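Local coordinates for protein MATE family efflux transporter (Vibrio cholerae, PDB 6IDP) that probably exports drugs and other toxic compounds across the bacterial membrane in exchange for protons, as a multidrug transporter of the MATE family, at residues L351-A362 with E408-I419; A279-L290 with A313-I324. All blocks are in the same frame, centred on the assembly; numbering follows the deposited sequence.

Interaction 1: L351-A362 with E408-I419; sequences LHLVIVPISLGA and EGLFIGALVGNI. With OLC ((2R)-2,3-dihydroxypropyl (9Z)-octadec-9-enoate), chain L; OLC ((2R)-2,3-dihydroxypropyl (9Z)-octadec-9-enoate), chain D; OLC ((2R)-2,3-dihydroxypropyl (9Z)-octadec-9-enoate), chain F; OLC ((2R)-2,3-dihydroxypropyl (9Z)-octadec-9-enoate), chain E.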
loop_
_atom_site.group_PDB
_atom_site.type_symbol
_atom_site.label_atom_id
_atom_site.label_comp_id
_atom_site.label_asym_id
_atom_site.label_seq_id
_atom_site.Cartn_x
_atom_site.Cartn_y
_atom_site.Cartn_z
ATOM N N LEU A 351 5.483 -14.898 -21.712
ATOM C CA LEU A 351 4.083 -15.302 -21.739
ATOM C C LEU A 351 3.247 -14.487 -20.757
ATOM O O LEU A 351 2.125 -14.091 -21.064
ATOM C CB LEU A 351 3.952 -16.791 -21.423
ATOM C CG LEU A 351 2.556 -17.374 -21.632
ATOM C CD1 LEU A 351 2.130 -17.214 -23.082
ATOM C CD2 LEU A 351 2.519 -18.831 -21.219
ATOM N N HIS A 352 3.798 -14.245 -19.573
ATOM C CA HIS A 352 3.100 -13.473 -18.554
ATOM C C HIS A 352 2.783 -12.068 -19.056
ATOM O O HIS A 352 1.693 -11.547 -18.831
ATOM C CB HIS A 352 3.936 -13.401 -17.274
ATOM C CG HIS A 352 3.376 -12.479 -16.235
ATOM N ND1 HIS A 352 2.574 -12.918 -15.206
ATOM C CD2 HIS A 352 3.506 -11.140 -16.072
ATOM C CE1 HIS A 352 2.231 -11.887 -14.450
ATOM N NE2 HIS A 352 2.782 -10.801 -14.952
ATOM N N LEU A 353 3.743 -11.472 -19.756
ATOM C CA LEU A 353 3.648 -10.081 -20.179
ATOM C C LEU A 353 2.643 -9.835 -21.306
ATOM O O LEU A 353 2.292 -8.686 -21.576
ATOM C CB LEU A 353 5.027 -9.576 -20.611
ATOM C CG LEU A 353 6.069 -9.476 -19.497
ATOM C CD1 LEU A 353 7.371 -8.899 -20.032
ATOM C CD2 LEU A 353 5.532 -8.634 -18.346
ATOM N N VAL A 354 2.187 -10.899 -21.965
ATOM C CA VAL A 354 1.213 -10.751 -23.046
ATOM C C VAL A 354 -0.184 -11.180 -22.617
ATOM O O VAL A 354 -1.157 -10.949 -23.333
ATOM C CB VAL A 354 1.608 -11.566 -24.305
ATOM C CG1 VAL A 354 2.952 -11.116 -24.843
ATOM C CG2 VAL A 354 1.615 -13.056 -24.005
ATOM N N ILE A 355 -0.282 -11.805 -21.450
ATOM C CA ILE A 355 -1.561 -12.315 -20.974
ATOM C C ILE A 355 -2.146 -11.470 -19.844
ATOM O O ILE A 355 -3.293 -11.033 -19.920
ATOM C CB ILE A 355 -1.434 -13.775 -20.488
ATOM C CG1 ILE A 355 -1.098 -14.698 -21.660
ATOM C CG2 ILE A 355 -2.720 -14.235 -19.815
ATOM C CD1 ILE A 355 -0.969 -16.162 -21.272
ATOM N N VAL A 356 -1.352 -11.241 -18.803
ATOM C CA VAL A 356 -1.846 -10.592 -17.587
ATOM C C VAL A 356 -2.060 -9.061 -17.653
ATOM O O VAL A 356 -3.072 -8.576 -17.144
ATOM C CB VAL A 356 -0.907 -10.906 -16.399
ATOM C CG1 VAL A 356 -1.429 -10.280 -15.118
ATOM C CG2 VAL A 356 -0.768 -12.411 -16.226
ATOM N N PRO A 357 -1.125 -8.296 -18.263
ATOM C CA PRO A 357 -1.256 -6.829 -18.205
ATOM C C PRO A 357 -2.586 -6.253 -18.697
ATOM O O PRO A 357 -3.002 -5.202 -18.206
ATOM C CB PRO A 357 -0.117 -6.348 -19.108
ATOM C CG PRO A 357 0.911 -7.402 -18.986
ATOM C CD PRO A 357 0.139 -8.689 -18.919
ATOM N N ILE A 358 -3.241 -6.919 -19.640
ATOM C CA ILE A 358 -4.497 -6.415 -20.183
ATOM C C ILE A 358 -5.611 -6.471 -19.132
ATOM O O ILE A 358 -6.656 -5.845 -19.281
ATOM C CB ILE A 358 -4.914 -7.208 -21.449
ATOM C CG1 ILE A 358 -6.076 -6.520 -22.179
ATOM C CG2 ILE A 358 -5.260 -8.640 -21.096
ATOM C CD1 ILE A 358 -5.792 -5.087 -22.570
ATOM N N SER A 359 -5.369 -7.206 -18.053
ATOM C CA SER A 359 -6.354 -7.346 -16.987
ATOM C C SER A 359 -6.113 -6.364 -15.845
ATOM O O SER A 359 -6.902 -6.301 -14.904
ATOM C CB SER A 359 -6.348 -8.776 -16.436
ATOM O OG SER A 359 -5.205 -8.997 -15.627
ATOM N N LEU A 360 -5.025 -5.602 -15.926
ATOM C CA LEU A 360 -4.635 -4.723 -14.825
ATOM C C LEU A 360 -5.532 -3.483 -14.726
ATOM O O LEU A 360 -5.586 -2.831 -13.684
ATOM C CB LEU A 360 -3.165 -4.309 -14.962
ATOM C CG LEU A 360 -2.147 -5.455 -14.850
ATOM C CD1 LEU A 360 -0.712 -4.933 -14.833
ATOM C CD2 LEU A 360 -2.419 -6.331 -13.628
ATOM N N GLY A 361 -6.236 -3.166 -15.805
ATOM C CA GLY A 361 -7.218 -2.099 -15.774
ATOM C C GLY A 361 -8.368 -2.482 -14.866
ATOM O O GLY A 361 -8.807 -1.691 -14.027
ATOM N N ALA A 362 -8.846 -3.712 -15.029
ATOM C CA ALA A 362 -9.928 -4.238 -14.209
ATOM C C ALA A 362 -9.491 -4.411 -12.754
ATOM O O ALA A 362 -10.275 -4.183 -11.835
ATOM C CB ALA A 362 -10.421 -5.557 -14.778
ATOM N N GLU A 408 0.800 -21.820 -18.277
ATOM C CA GLU A 408 0.130 -20.948 -19.232
ATOM C C GLU A 408 -1.341 -20.776 -18.868
ATOM O O GLU A 408 -1.909 -19.700 -19.045
ATOM C CB GLU A 408 0.268 -21.491 -20.660
ATOM C CG GLU A 408 -0.114 -22.948 -20.837
ATOM C CD GLU A 408 1.068 -23.891 -20.700
ATOM O OE1 GLU A 408 2.084 -23.503 -20.082
ATOM O OE2 GLU A 408 0.983 -25.022 -21.216
ATOM N N GLY A 409 -1.951 -21.840 -18.354
ATOM C CA GLY A 409 -3.336 -21.787 -17.928
ATOM C C GLY A 409 -3.494 -20.940 -16.683
ATOM O O GLY A 409 -4.514 -20.281 -16.492
ATOM N N LEU A 410 -2.471 -20.957 -15.836
ATOM C CA LEU A 410 -2.472 -20.157 -14.620
ATOM C C LEU A 410 -2.482 -18.665 -14.960
ATOM O O LEU A 410 -3.172 -17.879 -14.306
ATOM C CB LEU A 410 -1.267 -20.516 -13.746
ATOM C CG LEU A 410 -1.185 -19.931 -12.336
ATOM C CD1 LEU A 410 -0.553 -20.933 -11.381
ATOM C CD2 LEU A 410 -0.389 -18.640 -12.341
ATOM N N PHE A 411 -1.722 -18.277 -15.982
ATOM C CA PHE A 411 -1.708 -16.888 -16.432
ATOM C C PHE A 411 -3.085 -16.479 -16.951
ATOM O O PHE A 411 -3.545 -15.367 -16.699
ATOM C CB PHE A 411 -0.649 -16.671 -17.517
ATOM C CG PHE A 411 0.767 -16.819 -17.029
ATOM C CD1 PHE A 411 1.075 -16.666 -15.687
ATOM C CD2 PHE A 411 1.791 -17.108 -17.918
ATOM C CE1 PHE A 411 2.380 -16.803 -15.239
ATOM C CE2 PHE A 411 3.095 -17.243 -17.477
ATOM C CZ PHE A 411 3.390 -17.091 -16.137
ATOM N N ILE A 412 -3.734 -17.385 -17.678
ATOM C CA ILE A 412 -5.088 -17.157 -18.170
ATOM C C ILE A 412 -6.060 -16.990 -17.003
ATOM O O ILE A 412 -6.966 -16.151 -17.046
ATOM C CB ILE A 412 -5.569 -18.312 -19.076
ATOM C CG1 ILE A 412 -4.663 -18.445 -20.300
ATOM C CG2 ILE A 412 -7.008 -18.091 -19.519
ATOM C CD1 ILE A 412 -4.678 -17.234 -21.206
ATOM N N GLY A 413 -5.859 -17.791 -15.960
ATOM C CA GLY A 413 -6.666 -17.696 -14.757
ATOM C C GLY A 413 -6.560 -16.331 -14.104
ATOM O O GLY A 413 -7.565 -15.764 -13.677
ATOM N N ALA A 414 -5.342 -15.801 -14.032
ATOM C CA ALA A 414 -5.115 -14.481 -13.452
ATOM C C ALA A 414 -5.831 -13.412 -14.268
ATOM O O ALA A 414 -6.378 -12.457 -13.718
ATOM C CB ALA A 414 -3.625 -14.182 -13.371
ATOM N N LEU A 415 -5.820 -13.585 -15.585
ATOM C CA LEU A 415 -6.521 -12.685 -16.492
ATOM C C LEU A 415 -8.025 -12.700 -16.232
ATOM O O LEU A 415 -8.643 -11.652 -16.052
ATOM C CB LEU A 415 -6.231 -13.068 -17.945
ATOM C CG LEU A 415 -7.165 -12.512 -19.022
ATOM C CD1 LEU A 415 -7.080 -11.004 -19.090
ATOM C CD2 LEU A 415 -6.835 -13.128 -20.370
ATOM N N VAL A 416 -8.605 -13.897 -16.217
ATOM C CA VAL A 416 -10.038 -14.047 -15.999
ATOM C C VAL A 416 -10.431 -13.557 -14.610
ATOM O O VAL A 416 -11.410 -12.828 -14.454
ATOM C CB VAL A 416 -10.483 -15.509 -16.173
ATOM C CG1 VAL A 416 -11.953 -15.671 -15.803
ATOM C CG2 VAL A 416 -10.236 -15.966 -17.602
ATOM N N GLY A 417 -9.652 -13.953 -13.608
ATOM C CA GLY A 417 -9.916 -13.577 -12.233
ATOM C C GLY A 417 -9.928 -12.076 -12.019
ATOM O O GLY A 417 -10.821 -11.546 -11.356
ATOM N N ASN A 418 -8.940 -11.387 -12.583
ATOM C CA ASN A 418 -8.839 -9.942 -12.432
ATOM C C ASN A 418 -10.014 -9.210 -13.069
ATOM O O ASN A 418 -10.554 -8.267 -12.493
ATOM C CB ASN A 418 -7.527 -9.431 -13.030
ATOM C CG ASN A 418 -6.328 -9.748 -12.158
ATOM O OD1 ASN A 418 -6.471 -10.049 -10.974
ATOM N ND2 ASN A 418 -5.136 -9.674 -12.740
ATOM N N ILE A 419 -10.405 -9.653 -14.259
ATOM C CA ILE A 419 -11.498 -9.030 -14.992
ATOM C C ILE A 419 -12.823 -9.189 -14.258
ATOM O O ILE A 419 -13.586 -8.227 -14.123
ATOM C CB ILE A 419 -11.618 -9.619 -16.406
ATOM C CG1 ILE A 419 -10.467 -9.111 -17.275
ATOM C CG2 ILE A 419 -12.966 -9.263 -17.033
ATOM C CD1 ILE A 419 -10.499 -9.630 -18.693
HETATM C C18 OLC L . -8.205 -22.165 -22.237
HETATM C C10 OLC L . -11.548 -20.656 -15.697
HETATM C C17 OLC L . -6.910 -22.501 -21.531
HETATM C C11 OLC L . -10.365 -19.715 -15.759
HETATM C C16 OLC L . -6.830 -21.767 -20.209
HETATM C C12 OLC L . -9.098 -20.488 -16.059
HETATM C C15 OLC L . -8.041 -22.087 -19.357
HETATM C C13 OLC L . -9.246 -21.251 -17.358
HETATM C C14 OLC L . -7.885 -21.455 -17.989
HETATM C C18 OLC D . -3.442 -6.482 -26.362
HETATM C C10 OLC D . -4.279 -15.442 -24.726
HETATM C C9 OLC D . -4.793 -16.197 -25.719
HETATM C C17 OLC D . -3.452 -7.606 -25.351
HETATM C C11 OLC D . -5.194 -14.609 -23.851
HETATM C C16 OLC D . -4.344 -8.731 -25.831
HETATM C C12 OLC D . -5.638 -13.371 -24.599
HETATM C C15 OLC D . -3.932 -10.006 -25.130
HETATM C C13 OLC D . -4.589 -12.287 -24.471
HETATM C C14 OLC D . -5.022 -11.051 -25.231
HETATM C C18 OLC F . -7.509 -1.873 -19.332
HETATM C C10 OLC F . -10.879 1.846 -22.430
HETATM C C9 OLC F . -11.322 3.050 -22.005
HETATM C C17 OLC F . -8.030 -2.754 -20.445
HETATM C C11 OLC F . -11.678 0.581 -22.186
HETATM C C8 OLC F . -12.636 3.186 -21.267
HETATM C C16 OLC F . -9.475 -3.105 -20.174
HETATM C C12 OLC F . -11.022 -0.584 -22.901
HETATM C C15 OLC F . -10.038 -3.866 -21.354
HETATM C C13 OLC F . -11.267 -1.863 -22.128
HETATM C C14 OLC F . -10.237 -2.906 -22.508
HETATM C C8 OLC E . 6.767 -13.467 -29.540
HETATM C C7 OLC E . 5.666 -12.462 -29.791
HETATM C C6 OLC E . 4.310 -13.070 -29.500
HETATM C C5 OLC E . 3.245 -12.009 -29.680
HETATM C C4 OLC E . 2.256 -12.055 -28.534
HETATM C C3 OLC E . 1.519 -13.379 -28.531
HETATM C C2 OLC E . 0.283 -13.256 -27.667
HETATM C C1 OLC E . -0.629 -14.441 -27.902
#

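Interaction 2: A279-L290 with A313-I324; sequences ALVAVLAMTMSL and ACQFVLGFQLLI. With OLC ((2R)-2,3-dihydroxypropyl (9Z)-octadec-9-enoate), chain N; OLC ((2R)-2,3-dihydroxypropyl (9Z)-octadec-9-enoate), chain P; OLC ((2R)-2,3-dihydroxypropyl (9Z)-octadec-9-enoate), chain F.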
loop_
_atom_site.group_PDB
_atom_site.type_symbol
_atom_site.label_atom_id
_atom_site.label_comp_id
_atom_site.label_asym_id
_atom_site.label_seq_id
_atom_site.Cartn_x
_atom_site.Cartn_y
_atom_site.Cartn_z
ATOM N N ALA A 279 3.424 -1.396 -13.127
ATOM C CA ALA A 279 2.399 -1.049 -14.109
ATOM C C ALA A 279 1.187 -0.394 -13.450
ATOM O O ALA A 279 0.441 0.340 -14.099
ATOM C CB ALA A 279 1.970 -2.285 -14.890
ATOM N N LEU A 280 1.003 -0.655 -12.159
ATOM C CA LEU A 280 -0.151 -0.147 -11.425
ATOM C C LEU A 280 0.216 0.967 -10.447
ATOM O O LEU A 280 -0.539 1.253 -9.517
ATOM C CB LEU A 280 -0.837 -1.288 -10.667
ATOM C CG LEU A 280 -1.757 -2.226 -11.455
ATOM C CD1 LEU A 280 -2.043 -3.482 -10.650
ATOM C CD2 LEU A 280 -3.058 -1.526 -11.832
ATOM N N VAL A 281 1.371 1.593 -10.652
ATOM C CA VAL A 281 1.845 2.597 -9.709
ATOM C C VAL A 281 0.975 3.860 -9.734
ATOM O O VAL A 281 0.824 4.528 -8.714
ATOM C CB VAL A 281 3.332 2.965 -9.975
ATOM C CG1 VAL A 281 3.491 3.691 -11.300
ATOM C CG2 VAL A 281 3.895 3.791 -8.827
ATOM N N ALA A 282 0.383 4.174 -10.881
ATOM C CA ALA A 282 -0.485 5.346 -10.969
ATOM C C ALA A 282 -1.804 5.086 -10.254
ATOM O O ALA A 282 -2.373 5.989 -9.633
ATOM C CB ALA A 282 -0.733 5.728 -12.416
ATOM N N VAL A 283 -2.293 3.853 -10.348
ATOM C CA VAL A 283 -3.512 3.475 -9.650
ATOM C C VAL A 283 -3.249 3.495 -8.147
ATOM O O VAL A 283 -4.074 3.976 -7.365
ATOM C CB VAL A 283 -4.016 2.088 -10.086
ATOM C CG1 VAL A 283 -5.287 1.724 -9.339
ATOM C CG2 VAL A 283 -4.261 2.064 -11.586
ATOM N N LEU A 284 -2.080 2.990 -7.759
ATOM C CA LEU A 284 -1.656 2.986 -6.363
ATOM C C LEU A 284 -1.629 4.405 -5.792
ATOM O O LEU A 284 -2.122 4.649 -4.689
ATOM C CB LEU A 284 -0.282 2.327 -6.232
ATOM C CG LEU A 284 0.116 1.744 -4.873
ATOM C CD1 LEU A 284 0.778 2.784 -3.973
ATOM C CD2 LEU A 284 -1.085 1.102 -4.182
ATOM N N ALA A 285 -1.060 5.338 -6.549
ATOM C CA ALA A 285 -1.023 6.740 -6.146
ATOM C C ALA A 285 -2.432 7.297 -5.955
ATOM O O ALA A 285 -2.680 8.087 -5.043
ATOM C CB ALA A 285 -0.263 7.568 -7.175
ATOM N N MET A 286 -3.351 6.868 -6.814
ATOM C CA MET A 286 -4.727 7.358 -6.789
ATOM C C MET A 286 -5.481 6.876 -5.550
ATOM O O MET A 286 -6.385 7.554 -5.067
ATOM C CB MET A 286 -5.470 6.926 -8.058
ATOM C CG MET A 286 -6.523 7.917 -8.535
ATOM S SD MET A 286 -7.061 7.608 -10.234
ATOM C CE MET A 286 -5.546 6.963 -10.939
ATOM N N THR A 287 -5.107 5.711 -5.028
ATOM C CA THR A 287 -5.758 5.177 -3.834
ATOM C C THR A 287 -5.338 5.935 -2.577
ATOM O O THR A 287 -5.848 5.676 -1.488
ATOM C CB THR A 287 -5.458 3.678 -3.634
ATOM O OG1 THR A 287 -4.047 3.485 -3.487
ATOM C CG2 THR A 287 -5.964 2.872 -4.818
ATOM N N MET A 288 -4.402 6.864 -2.733
ATOM C CA MET A 288 -3.988 7.719 -1.630
ATOM C C MET A 288 -4.456 9.162 -1.825
ATOM O O MET A 288 -4.568 9.917 -0.863
ATOM C CB MET A 288 -2.469 7.673 -1.465
ATOM C CG MET A 288 -1.959 6.348 -0.932
ATOM S SD MET A 288 -0.162 6.284 -0.837
ATOM C CE MET A 288 0.259 6.340 -2.575
ATOM N N SER A 289 -4.733 9.537 -3.069
ATOM C CA SER A 289 -5.140 10.908 -3.371
ATOM C C SER A 289 -6.658 11.049 -3.458
ATOM O O SER A 289 -7.219 12.066 -3.054
ATOM C CB SER A 289 -4.494 11.382 -4.674
ATOM O OG SER A 289 -4.827 10.527 -5.753
ATOM N N LEU A 290 -7.315 10.022 -3.982
ATOM C CA LEU A 290 -8.761 10.047 -4.181
ATOM C C LEU A 290 -9.601 9.980 -2.888
ATOM O O LEU A 290 -10.576 10.723 -2.764
ATOM C CB LEU A 290 -9.170 8.909 -5.124
ATOM C CG LEU A 290 -10.634 8.822 -5.553
ATOM C CD1 LEU A 290 -11.073 10.123 -6.200
ATOM C CD2 LEU A 290 -10.833 7.650 -6.503
ATOM N N ALA A 313 -12.016 8.959 -12.485
ATOM C CA ALA A 313 -10.934 8.099 -12.020
ATOM C C ALA A 313 -10.952 6.740 -12.715
ATOM O O ALA A 313 -9.904 6.221 -13.101
ATOM C CB ALA A 313 -11.017 7.919 -10.512
ATOM N N CYS A 314 -12.141 6.166 -12.866
ATOM C CA CYS A 314 -12.278 4.866 -13.514
ATOM C C CYS A 314 -11.914 4.943 -14.993
ATOM O O CYS A 314 -11.307 4.020 -15.534
ATOM C CB CYS A 314 -13.699 4.323 -13.351
ATOM S SG CYS A 314 -14.081 3.723 -11.690
ATOM N N GLN A 315 -12.289 6.042 -15.640
ATOM C CA GLN A 315 -11.957 6.246 -17.046
ATOM C C GLN A 315 -10.450 6.287 -17.253
ATOM O O GLN A 315 -9.929 5.657 -18.175
ATOM C CB GLN A 315 -12.587 7.533 -17.575
ATOM C CG GLN A 315 -14.088 7.456 -17.763
ATOM C CD GLN A 315 -14.697 8.804 -18.087
ATOM O OE1 GLN A 315 -14.056 9.656 -18.702
ATOM N NE2 GLN A 315 -15.939 9.008 -17.665
ATOM N N PHE A 316 -9.753 7.026 -16.397
ATOM C CA PHE A 316 -8.304 7.110 -16.498
ATOM C C PHE A 316 -7.666 5.735 -16.329
ATOM O O PHE A 316 -6.844 5.327 -17.144
ATOM C CB PHE A 316 -7.728 8.080 -15.463
ATOM C CG PHE A 316 -6.228 8.029 -15.364
ATOM C CD1 PHE A 316 -5.435 8.700 -16.281
ATOM C CD2 PHE A 316 -5.612 7.298 -14.364
ATOM C CE1 PHE A 316 -4.053 8.644 -16.197
ATOM C CE2 PHE A 316 -4.226 7.238 -14.274
ATOM C CZ PHE A 316 -3.449 7.913 -15.192
ATOM N N VAL A 317 -8.054 5.027 -15.271
ATOM C CA VAL A 317 -7.482 3.722 -14.963
ATOM C C VAL A 317 -7.636 2.735 -16.118
ATOM O O VAL A 317 -6.671 2.086 -16.520
ATOM C CB VAL A 317 -8.117 3.121 -13.695
ATOM C CG1 VAL A 317 -7.734 1.656 -13.547
ATOM C CG2 VAL A 317 -7.691 3.915 -12.469
ATOM N N LEU A 318 -8.847 2.634 -16.658
ATOM C CA LEU A 318 -9.107 1.748 -17.787
ATOM C C LEU A 318 -8.283 2.134 -19.013
ATOM O O LEU A 318 -7.670 1.278 -19.650
ATOM C CB LEU A 318 -10.596 1.756 -18.136
ATOM C CG LEU A 318 -11.477 1.091 -17.081
ATOM C CD1 LEU A 318 -12.939 1.138 -17.487
ATOM C CD2 LEU A 318 -11.016 -0.340 -16.863
ATOM N N GLY A 319 -8.267 3.422 -19.336
ATOM C CA GLY A 319 -7.524 3.904 -20.485
ATOM C C GLY A 319 -6.020 3.763 -20.330
ATOM O O GLY A 319 -5.333 3.286 -21.232
ATOM N N PHE A 320 -5.513 4.174 -19.174
ATOM C CA PHE A 320 -4.080 4.181 -18.901
ATOM C C PHE A 320 -3.491 2.768 -18.873
ATOM O O PHE A 320 -2.430 2.520 -19.451
ATOM C CB PHE A 320 -3.818 4.904 -17.575
ATOM C CG PHE A 320 -2.367 5.095 -17.249
ATOM C CD1 PHE A 320 -1.579 5.963 -17.988
ATOM C CD2 PHE A 320 -1.799 4.434 -16.171
ATOM C CE1 PHE A 320 -0.242 6.148 -17.673
ATOM C CE2 PHE A 320 -0.466 4.614 -15.849
ATOM C CZ PHE A 320 0.315 5.471 -16.601
ATOM N N GLN A 321 -4.180 1.839 -18.214
ATOM C CA GLN A 321 -3.703 0.461 -18.153
ATOM C C GLN A 321 -3.862 -0.265 -19.494
ATOM O O GLN A 321 -3.160 -1.238 -19.755
ATOM C CB GLN A 321 -4.425 -0.317 -17.047
ATOM C CG GLN A 321 -4.287 0.282 -15.644
ATOM C CD GLN A 321 -2.846 0.444 -15.200
ATOM O OE1 GLN A 321 -1.994 -0.402 -15.482
ATOM N NE2 GLN A 321 -2.565 1.540 -14.500
ATOM N N LEU A 322 -4.781 0.200 -20.336
ATOM C CA LEU A 322 -4.920 -0.368 -21.677
ATOM C C LEU A 322 -3.694 -0.031 -22.521
ATOM O O LEU A 322 -3.150 -0.894 -23.214
ATOM C CB LEU A 322 -6.191 0.136 -22.367
ATOM C CG LEU A 322 -6.362 -0.235 -23.847
ATOM C CD1 LEU A 322 -6.300 -1.741 -24.055
ATOM C CD2 LEU A 322 -7.668 0.319 -24.399
ATOM N N LEU A 323 -3.268 1.226 -22.454
ATOM C CA LEU A 323 -2.073 1.674 -23.161
ATOM C C LEU A 323 -0.824 0.923 -22.709
ATOM O O LEU A 323 -0.038 0.459 -23.536
ATOM C CB LEU A 323 -1.868 3.173 -22.964
ATOM C CG LEU A 323 -2.915 4.059 -23.630
ATOM C CD1 LEU A 323 -2.501 5.519 -23.536
ATOM C CD2 LEU A 323 -3.123 3.634 -25.077
ATOM N N ILE A 324 -0.647 0.822 -21.396
ATOM C CA ILE A 324 0.474 0.092 -20.819
ATOM C C ILE A 324 0.493 -1.355 -21.310
ATOM O O ILE A 324 1.543 -1.881 -21.678
ATOM C CB ILE A 324 0.420 0.122 -19.277
ATOM C CG1 ILE A 324 0.680 1.539 -18.768
ATOM C CG2 ILE A 324 1.431 -0.846 -18.677
ATOM C CD1 ILE A 324 0.626 1.657 -17.265
HETATM C C18 OLC N . 5.573 -0.154 -17.553
HETATM C C17 OLC N . 4.471 0.671 -16.926
HETATM C C16 OLC N . 5.060 1.936 -16.342
HETATM C C12 OLC N . 4.154 6.181 -14.023
HETATM C C15 OLC N . 3.964 2.775 -15.721
HETATM C C13 OLC N . 3.517 4.978 -14.686
HETATM C C14 OLC N . 4.582 3.946 -14.985
HETATM C C18 OLC P . -0.536 11.064 -12.363
HETATM C C10 OLC P . -6.643 12.945 -16.070
HETATM C C9 OLC P . -6.699 13.932 -16.991
HETATM C C17 OLC P . -1.414 10.372 -13.383
HETATM C C11 OLC P . -6.793 13.253 -14.594
HETATM C C8 OLC P . -6.918 15.373 -16.575
HETATM C C16 OLC P . -2.705 11.145 -13.555
HETATM C C12 OLC P . -7.006 11.977 -13.807
HETATM C C7 OLC P . -6.449 16.303 -17.675
HETATM C C15 OLC P . -3.650 10.821 -12.419
HETATM C C13 OLC P . -5.717 11.189 -13.720
HETATM C C6 OLC P . -7.635 16.867 -18.429
HETATM C C14 OLC P . -4.894 11.671 -12.546
HETATM C C5 OLC P . -8.322 17.921 -17.589
HETATM C C18 OLC F . -7.509 -1.873 -19.332
HETATM C C10 OLC F . -10.879 1.846 -22.430
HETATM C C9 OLC F . -11.322 3.050 -22.005
HETATM C C17 OLC F . -8.030 -2.754 -20.445
HETATM C C11 OLC F . -11.678 0.581 -22.186
HETATM C C8 OLC F . -12.636 3.186 -21.267
HETATM C C16 OLC F . -9.475 -3.105 -20.174
HETATM C C12 OLC F . -11.022 -0.584 -22.901
HETATM C C15 OLC F . -10.038 -3.866 -21.354
HETATM C C13 OLC F . -11.267 -1.863 -22.128
HETATM C C14 OLC F . -10.237 -2.906 -22.508
#

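Interaction 1: L351-A362 with E408-I419
Phe411 is the main bump of this contact: its ring fits into a hollow walled by Leu351, His352 and Ile355. His352 lies over one face, its CB 4.1 Å from the Phe411 ring centroid, and turns the edge of its imidazole onto that face in a T-shaped pair with planes at 84°. At the rim of the ring, Leu351 closes in through CG and CD2 and Ile355 through CD1; Leu351 CD2 also reaches Glu408 CB at 3.5 Å. Ile355 is the return bump: its CG2, anti to the backbone N, settles on the 408-419 helix with the Phe411 O 3.4 Å away and Ile412 CD1 and Leu415 CB around it. Farther along, the branch Leu415 CD1 fills a dip between Ile358 and Ser359, 3.6 Å from Ile358 CG2. Ala362 CB, small enough to come close, rests 3.6 Å from Ile419 CA. Helices 351-355 and 408-419 run roughly parallel, their axes crossing at -25°, and the first segment is broken around Pro357 before helix 360-375 begins. Monoolein chains line the lipid-facing side, one meeting Ile412 CD1 and another Ile412 CG2. Polar chemistry gathers at the break. Ser359 OG, held between its own N and carbonyl carbon (chi1 74°), donates to Val356 O at 2.7 Å and accepts an almost straight bond from Asn418 ND2 at 3.0 Å, lying practically in the amide plane. Arg389 binds Asn418 OD1, so both ends of the amide are held and its rotation is fixed. A largely apolar contact is thus pinned by Ser359, which links a helix break to the neighbouring helix, while His352 ND1, against the Phe411 face, is buried with no partner in the model.

Interaction 2: A279-L290 with A313-I324
Met286 reaches across to Phe316, its CE 3.4 Å from Phe316 CD2, in an antiparallel pairing of successive transmembrane helices within the second MatE family region of this transporter; the short axes run at 162°. The same methyl also meets Val317 CG2, while the sulfur, Met286 SD, lies 4.0 Å from Ala313 CB, which Leu290 CD2 touches as well. One turn back, the small Ala282 lets the aromatic side chains come in: its CB is 3.6 Å from Phe320 CE2 and sits near the plane of the Phe316 ring at its edge. Val283 and Val317 cross at about a right angle through their CG2 methyls. Behind this first shell, Phe316 is sandwiched, with a monoolein chain over one face and Phe320 CB over the other; Phe320 in turn has Phe316 CZ over a face and a second monoolein chain at its edge. Both rings stand with CG anti to the backbone N (chi1 170° for Phe316), which sets them one beside the other along the helix, where both meet Ala282. Farther out, helix 5-39 packs on Val281 and helix 360-375 on Ala313. Where the start of 279-290 meets the end of 313-324, Ile324 CD1 abuts the backbone oxygen Ala279 O at 3.4 Å.

Interaction 2 comes first along the chain and interaction 1 follows it, their centres about 17 Å apart, yet the two meet directly. Gly361, on the helix that opens after the break of 351-362, lays its CA 3.5 Å from Gln321 CB and its O 3.5 Å from Val317 CG1, so segment 313-324 has 279-290 and 351-362 as neighbours. Leu360 O also lies 3.4 Å from Leu280 CD2, bringing 279-290 against the start of helix 360-375 as well. One monoolein chain is shared: its C18 end lies 3.6 Å from Gly361 CA and 3.2 Å from Leu318 O, bridging both contacts where helices 303-330 and 360-375 meet.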